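Local coordinates for protein succinate-semialdehyde dehydrogenase (Synechococcus sp., PDB 4ITA) that probably catalyses the oxidation of succinic semialdehyde to succinate, using NADP+ as the hydride acceptor, at residues A[266-271]-A[359-364]; A[333-336]-A[342-345]. All coordinates share one frame; numbering follows the deposited sequence.

Overall arrangement
The two contacts show how loops attached to one sheet can serve the cofactor here and close a strand connection there. Interaction 1 ties strand 267-273 to the loop that leads into strand 366-372, and its Glu361 and Phe363 belong to the NADPH pocket. Interaction 2 closes the connection between strands 328-331 and 346-349 on the same sheet, and falls within the span of chain that separates the two segments of interaction 1. Their centres are 16 Å apart, and their nearest atoms, about 5 Å apart, do not touch. Helix 309-325 links them indirectly, with Ile315 and Gln318 against Leu362 of interaction 1 and Leu312, Ser316 and Val319 against Tyr343 of interaction 2.

Interaction 1 (A[266-271]-A[359-364]); sequences AAKRFI and QEELFA. With NDP (NADPH dihydro-nicotinamide-adenine-dinucleotide phosphate), chain C; EDO (1,2-ethanediol), chain I; EDO (1,2-ethanediol), chain O.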
loop_
_atom_site.group_PDB
_atom_site.type_symbol
_atom_site.label_atom_id
_atom_site.label_comp_id
_atom_site.label_asym_id
_atom_site.label_seq_id
_atom_site.Cartn_x
_atom_site.Cartn_y
_atom_site.Cartn_z
ATOM N N ALA A 266 8.133 17.001 -14.906
ATOM C CA ALA A 266 8.372 18.219 -15.658
ATOM C C ALA A 266 7.638 19.367 -14.972
ATOM O O ALA A 266 6.570 19.173 -14.369
ATOM C CB ALA A 266 7.876 18.074 -17.078
ATOM N N ALA A 267 8.201 20.567 -15.070
ATOM C CA ALA A 267 7.452 21.776 -14.747
ATOM C C ALA A 267 6.430 21.981 -15.866
ATOM O O ALA A 267 6.811 22.276 -16.997
ATOM C CB ALA A 267 8.389 22.965 -14.666
ATOM N N LYS A 268 5.147 21.813 -15.566
ATOM C CA LYS A 268 4.120 21.893 -16.604
ATOM C C LYS A 268 3.280 23.176 -16.563
ATOM O O LYS A 268 2.855 23.675 -17.605
ATOM C CB LYS A 268 3.230 20.640 -16.593
ATOM C CG LYS A 268 4.018 19.340 -16.749
ATOM C CD LYS A 268 3.185 18.207 -17.353
ATOM C CE LYS A 268 4.043 16.956 -17.606
ATOM N NZ LYS A 268 4.166 16.052 -16.412
ATOM N N ARG A 269 3.051 23.700 -15.364
ATOM C CA ARG A 269 2.262 24.918 -15.182
ATOM C C ARG A 269 3.090 25.944 -14.426
ATOM O O ARG A 269 3.406 25.758 -13.250
ATOM C CB ARG A 269 0.955 24.603 -14.431
ATOM C CG ARG A 269 -0.001 23.683 -15.221
ATOM C CD ARG A 269 -1.262 23.291 -14.417
ATOM N NE ARG A 269 -0.843 22.706 -13.154
ATOM C CZ ARG A 269 -1.204 23.120 -11.945
ATOM N NH1 ARG A 269 -2.121 24.074 -11.784
ATOM N NH2 ARG A 269 -0.661 22.538 -10.883
ATOM N N PHE A 270 3.455 27.015 -15.124
ATOM C CA PHE A 270 4.232 28.099 -14.549
ATOM C C PHE A 270 3.278 29.118 -13.964
ATOM O O PHE A 270 2.414 29.643 -14.670
ATOM C CB PHE A 270 5.125 28.729 -15.620
ATOM C CG PHE A 270 6.255 27.837 -16.047
ATOM C CD1 PHE A 270 6.033 26.772 -16.906
ATOM C CD2 PHE A 270 7.530 28.039 -15.553
ATOM C CE1 PHE A 270 7.076 25.933 -17.275
ATOM C CE2 PHE A 270 8.579 27.211 -15.921
ATOM C CZ PHE A 270 8.346 26.152 -16.783
ATOM N N ILE A 271 3.418 29.350 -12.663
ATOM C CA ILE A 271 2.519 30.216 -11.912
ATOM C C ILE A 271 3.327 31.402 -11.412
ATOM O O ILE A 271 4.179 31.272 -10.535
ATOM C CB ILE A 271 1.844 29.432 -10.776
ATOM C CG1 ILE A 271 0.977 28.316 -11.381
ATOM C CG2 ILE A 271 1.009 30.366 -9.907
ATOM C CD1 ILE A 271 0.476 27.288 -10.381
ATOM N N GLN A 359 -6.687 20.736 -16.835
ATOM C CA GLN A 359 -6.774 19.573 -15.964
ATOM C C GLN A 359 -5.993 18.375 -16.500
ATOM O O GLN A 359 -6.045 17.289 -15.924
ATOM C CB GLN A 359 -8.241 19.192 -15.758
ATOM C CG GLN A 359 -9.069 20.278 -15.075
ATOM C CD GLN A 359 -8.610 20.539 -13.654
ATOM O OE1 GLN A 359 -8.770 19.691 -12.777
ATOM N NE2 GLN A 359 -8.021 21.707 -13.420
ATOM N N GLU A 360 -5.280 18.569 -17.605
ATOM C CA GLU A 360 -4.605 17.462 -18.283
ATOM C C GLU A 360 -3.098 17.537 -18.171
ATOM O O GLU A 360 -2.528 18.608 -17.931
ATOM C CB GLU A 360 -4.989 17.414 -19.762
ATOM C CG GLU A 360 -6.470 17.198 -19.995
ATOM C CD GLU A 360 -6.802 16.968 -21.451
ATOM O OE1 GLU A 360 -6.067 17.474 -22.325
ATOM O OE2 GLU A 360 -7.798 16.266 -21.723
ATOM N N GLU A 361 -2.452 16.390 -18.351
ATOM C CA GLU A 361 -1.000 16.334 -18.401
ATOM C C GLU A 361 -0.512 16.611 -19.810
ATOM O O GLU A 361 -0.975 15.987 -20.770
ATOM C CB GLU A 361 -0.485 14.966 -17.945
ATOM C CG GLU A 361 1.036 14.859 -18.019
ATOM C CD GLU A 361 1.585 13.570 -17.440
ATOM O OE1 GLU A 361 0.980 12.505 -17.681
ATOM O OE2 GLU A 361 2.633 13.623 -16.759
ATOM N N LEU A 362 0.413 17.558 -19.931
ATOM C CA LEU A 362 1.027 17.866 -21.215
ATOM C C LEU A 362 2.393 17.193 -21.284
ATOM O O LEU A 362 3.371 17.673 -20.711
ATOM C CB LEU A 362 1.133 19.381 -21.417
ATOM C CG LEU A 362 -0.183 20.165 -21.407
ATOM C CD1 LEU A 362 0.070 21.610 -21.809
ATOM C CD2 LEU A 362 -1.233 19.516 -22.306
ATOM N N PHE A 363 2.435 16.064 -21.981
ATOM C CA PHE A 363 3.596 15.181 -21.977
ATOM C C PHE A 363 4.429 15.475 -23.218
ATOM O O PHE A 363 4.558 14.647 -24.113
ATOM C CB PHE A 363 3.122 13.723 -21.953
ATOM C CG PHE A 363 4.045 12.789 -21.220
ATOM C CD1 PHE A 363 4.375 13.013 -19.893
ATOM C CD2 PHE A 363 4.559 11.670 -21.853
ATOM C CE1 PHE A 363 5.216 12.143 -19.219
ATOM C CE2 PHE A 363 5.396 10.792 -21.184
ATOM C CZ PHE A 363 5.721 11.030 -19.869
ATOM N N ALA A 364 4.990 16.679 -23.248
ATOM C CA ALA A 364 5.627 17.271 -24.412
ATOM C C ALA A 364 6.143 18.623 -23.923
ATOM O O ALA A 364 5.748 19.069 -22.849
ATOM C CB ALA A 364 4.594 17.454 -25.523
HETATM P PA NDP C . 1.009 4.135 -20.521
HETATM O O1A NDP C . 0.240 4.057 -19.234
HETATM O O2A NDP C . 0.274 4.143 -21.832
HETATM O O5B NDP C . 2.040 2.913 -20.566
HETATM C C5B NDP C . 2.891 2.591 -19.459
HETATM C C4B NDP C . 3.043 1.079 -19.315
HETATM O O4B NDP C . 1.771 0.517 -18.979
HETATM C C3B NDP C . 3.460 0.383 -20.605
HETATM O O3B NDP C . 4.232 -0.779 -20.271
HETATM C C2B NDP C . 2.133 -0.050 -21.197
HETATM O O2B NDP C . 2.236 -1.159 -22.080
HETATM C C1B NDP C . 1.425 -0.480 -19.942
HETATM N N9A NDP C . -0.044 -0.476 -20.018
HETATM C C8A NDP C . -0.850 0.401 -20.648
HETATM N N7A NDP C . -2.148 0.073 -20.442
HETATM C C5A NDP C . -2.169 -1.012 -19.651
HETATM C C6A NDP C . -3.191 -1.880 -19.046
HETATM N N6A NDP C . -4.498 -1.626 -19.252
HETATM N N1A NDP C . -2.765 -2.912 -18.293
HETATM C C2A NDP C . -1.468 -3.168 -18.077
HETATM N N3A NDP C . -0.480 -2.427 -18.600
HETATM C C4A NDP C . -0.779 -1.364 -19.374
HETATM O O3 NDP C . 1.952 5.445 -20.320
HETATM P PN NDP C . 2.529 6.574 -21.336
HETATM O O1N NDP C . 1.489 6.998 -22.349
HETATM O O2N NDP C . 3.890 6.115 -21.782
HETATM O O5D NDP C . 2.730 7.806 -20.320
HETATM C C5D NDP C . 3.692 7.731 -19.277
HETATM C C4D NDP C . 3.055 8.149 -17.964
HETATM O O4D NDP C . 3.866 7.701 -16.867
HETATM C C3D NDP C . 2.941 9.653 -17.811
HETATM O O3D NDP C . 1.670 9.997 -17.248
HETATM C C2D NDP C . 4.098 9.952 -16.877
HETATM O O2D NDP C . 3.891 11.193 -16.202
HETATM C C1D NDP C . 4.045 8.768 -15.932
HETATM N N1N NDP C . 5.315 8.646 -15.205
HETATM C C2N NDP C . 5.319 8.457 -13.874
HETATM C C3N NDP C . 6.444 8.801 -13.126
HETATM C C7N NDP C . 6.499 8.575 -11.644
HETATM O O7N NDP C . 7.512 8.066 -11.170
HETATM N N7N NDP C . 5.468 8.931 -10.883
HETATM C C4N NDP C . 7.650 9.430 -13.783
HETATM C C5N NDP C . 7.664 9.101 -15.203
HETATM C C6N NDP C . 6.494 8.723 -15.857
HETATM P P2B NDP C . 2.207 -0.973 -23.675
HETATM O O1X NDP C . 2.322 -2.390 -24.157
HETATM O O2X NDP C . 0.878 -0.340 -24.015
HETATM O O3X NDP C . 3.381 -0.130 -24.072
HETATM C C1 EDO I . -0.715 13.238 -23.901
HETATM O O1 EDO I . -0.684 13.411 -22.471
HETATM C C2 EDO I . 0.320 14.157 -24.550
HETATM O O2 EDO I . 0.366 15.379 -23.814
HETATM C C1 EDO O . 1.153 10.722 -20.579
HETATM O O1 EDO O . 0.184 11.675 -20.111
HETATM C C2 EDO O . 0.867 10.293 -22.011
HETATM O O2 EDO O . -0.073 9.211 -21.994
#
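Lys268 and Leu362 mark the closest backbone approach, their CA atoms 6.9 Å apart where the irregular loop 359-364 passes strand 267-273. The lysine chain crosses this gap: its CE lies 3.3 Å from Leu362 O, which accepts a hydrogen bond from Arg256 NH1. A bend at the end of the chain (chi4 86°) turns NZ into a salt bridge with Glu361, 2.9 Å from OE2 on the anti lone pair. Ser263 O and Gly233 O take further bonds from NZ. This is the cofactor site of the aldehyde dehydrogenase fold, in which a loop of the catalytic-domain sheet clasps the nicotinamide ribose. Glu361 does so with both oxygens, OE1 accepting a bond from NADPH O3D at 2.6 Å and OE2 one from O2D at 2.8 Å. OE1 also bonds an ethanediol, probably from the crystallisation liquor. The salt bridge and Gly233 N, which also bonds OE2, probably help to set the carboxylate for the ribose. Over one face of the Phe363 ring lie NADPH C3D and ethanediol C1, the latter 3.6 Å above the plane toward the rim, while Phe363 CE1 is 3.4 Å from NADPH C2D. Replacing Phe363 by alanine takes away the ring beside the ribose, which would probably be freer to shift there.

Interaction 2 (A[333-336]-A[342-345]); sequences GRPL and FYPP
Phe342 O is approached by two groups, the backbone N of Leu336 and a water. The direct bond, Leu336 N to Phe342 O, measures 3.1 Å and is nearly straight at the hydrogen (164°), although the donor stands 41° out of the carbonyl plane. The water lies 2.9 Å from Phe342 O and also reaches Leu336 O, but more acceptors surround it than it has protons. Around this bond Leu336 touches two neighbours: its CB meets CB of Phe342 at 4.0 Å, while CD2 slides past Pro344, 3.9 Å from CB of that ring. The Phe342 ring itself turns away toward Arg338, with which it forms a cation-pi pair.

Further along, the Tyr343 ring extends beside the backbone of 333-335, its CG anti to the backbone N (chi1 -161°). Tyr343 CE1 packs obliquely against Pro335 CD at 3.9 Å. The Tyr343 hydroxyl joins a second water, 2.8 Å from Tyr343 OH and lying in the ring plane, which also bonds Gly333 O. A CB at the backbone angles of Gly333 would be pressed against the preceding carbonyl oxygen, which explains the glycine. The two segments are the arms of the connection between the antiparallel strands 328-331 and 346-349 at the border of the sheet, and Leu312, Ser316 and Val319 of helix 309-325 pack on Tyr343.

Arg334 O lies above one face of the Tyr343 ring, toward its rim, and Pro344 CD sits over the same face; the two are 3.0 Å apart, and the oxygen is buried with no hydrogen-bond partner in the model. Pro335 and Pro344 have no N-H and cannot donate backbone bonds here, consistent with a contact held by one direct bond, two bridging waters and apolar packing.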
loop_
_atom_site.group_PDB
_atom_site.type_symbol
_atom_site.label_atom_id
_atom_site.label_comp_id
_atom_site.label_asym_id
_atom_site.label_seq_id
_atom_site.Cartn_x
_atom_site.Cartn_y
_atom_site.Cartn_z
ATOM N N GLY A 333 3.528 25.564 -30.988
ATOM C CA GLY A 333 2.107 25.281 -31.103
ATOM C C GLY A 333 1.638 24.481 -32.305
ATOM O O GLY A 333 0.436 24.335 -32.521
ATOM N N ARG A 334 2.573 23.953 -33.087
ATOM C CA ARG A 334 2.217 23.048 -34.178
ATOM C C ARG A 334 3.375 22.112 -34.472
ATOM O O ARG A 334 4.527 22.475 -34.252
ATOM C CB ARG A 334 1.778 23.816 -35.438
ATOM C CG ARG A 334 2.686 24.953 -35.875
ATOM C CD ARG A 334 2.010 25.786 -36.963
ATOM N NE ARG A 334 0.661 26.192 -36.572
ATOM C CZ ARG A 334 0.380 27.270 -35.842
ATOM N NH1 ARG A 334 1.356 28.063 -35.418
ATOM N NH2 ARG A 334 -0.879 27.553 -35.533
ATOM N N PRO A 335 3.073 20.893 -34.948
ATOM C CA PRO A 335 4.147 19.935 -35.238
ATOM C C PRO A 335 5.098 20.478 -36.294
ATOM O O PRO A 335 4.674 21.260 -37.151
ATOM C CB PRO A 335 3.397 18.722 -35.804
ATOM C CG PRO A 335 2.006 18.868 -35.334
ATOM C CD PRO A 335 1.741 20.339 -35.244
ATOM N N LEU A 336 6.364 20.079 -36.238
ATOM C CA LEU A 336 7.334 20.537 -37.226
ATOM C C LEU A 336 7.147 19.790 -38.538
ATOM O O LEU A 336 6.759 18.623 -38.547
ATOM C CB LEU A 336 8.762 20.361 -36.714
ATOM C CG LEU A 336 9.076 21.155 -35.445
ATOM C CD1 LEU A 336 10.563 21.130 -35.154
ATOM C CD2 LEU A 336 8.585 22.588 -35.571
ATOM N N PHE A 342 8.405 15.240 -34.354
ATOM C CA PHE A 342 8.895 16.472 -33.751
ATOM C C PHE A 342 7.785 17.461 -33.421
ATOM O O PHE A 342 6.937 17.771 -34.263
ATOM C CB PHE A 342 9.940 17.135 -34.655
ATOM C CG PHE A 342 11.283 16.456 -34.631
ATOM C CD1 PHE A 342 11.602 15.472 -35.557
ATOM C CD2 PHE A 342 12.231 16.811 -33.684
ATOM C CE1 PHE A 342 12.840 14.849 -35.532
ATOM C CE2 PHE A 342 13.466 16.192 -33.648
ATOM C CZ PHE A 342 13.773 15.210 -34.578
ATOM N N TYR A 343 7.806 17.940 -32.181
ATOM C CA TYR A 343 6.937 19.019 -31.718
ATOM C C TYR A 343 7.814 20.046 -31.001
ATOM O O TYR A 343 8.642 19.680 -30.170
ATOM C CB TYR A 343 5.859 18.477 -30.773
ATOM C CG TYR A 343 4.681 19.406 -30.633
ATOM C CD1 TYR A 343 3.590 19.302 -31.484
ATOM C CD2 TYR A 343 4.663 20.402 -29.669
ATOM C CE1 TYR A 343 2.513 20.156 -31.379
ATOM C CE2 TYR A 343 3.588 21.268 -29.558
ATOM C CZ TYR A 343 2.518 21.138 -30.414
ATOM O OH TYR A 343 1.450 21.997 -30.293
ATOM N N PRO A 344 7.662 21.337 -31.336
ATOM C CA PRO A 344 8.583 22.355 -30.821
ATOM C C PRO A 344 8.239 22.814 -29.408
ATOM O O PRO A 344 7.084 22.700 -28.989
ATOM C CB PRO A 344 8.363 23.519 -31.791
ATOM C CG PRO A 344 6.923 23.408 -32.136
ATOM C CD PRO A 344 6.654 21.921 -32.231
ATOM N N PRO A 345 9.236 23.323 -28.673
ATOM C CA PRO A 345 8.953 24.021 -27.414
ATOM C C PRO A 345 7.841 25.042 -27.619
ATOM O O PRO A 345 7.874 25.815 -28.578
ATOM C CB PRO A 345 10.280 24.716 -27.109
ATOM C CG PRO A 345 11.308 23.785 -27.696
ATOM C CD PRO A 345 10.680 23.280 -28.970
HETATM O O HOH W 1 -0.614 21.684 -32.091
HETATM O O HOH W 2 6.572 16.506 -36.812
#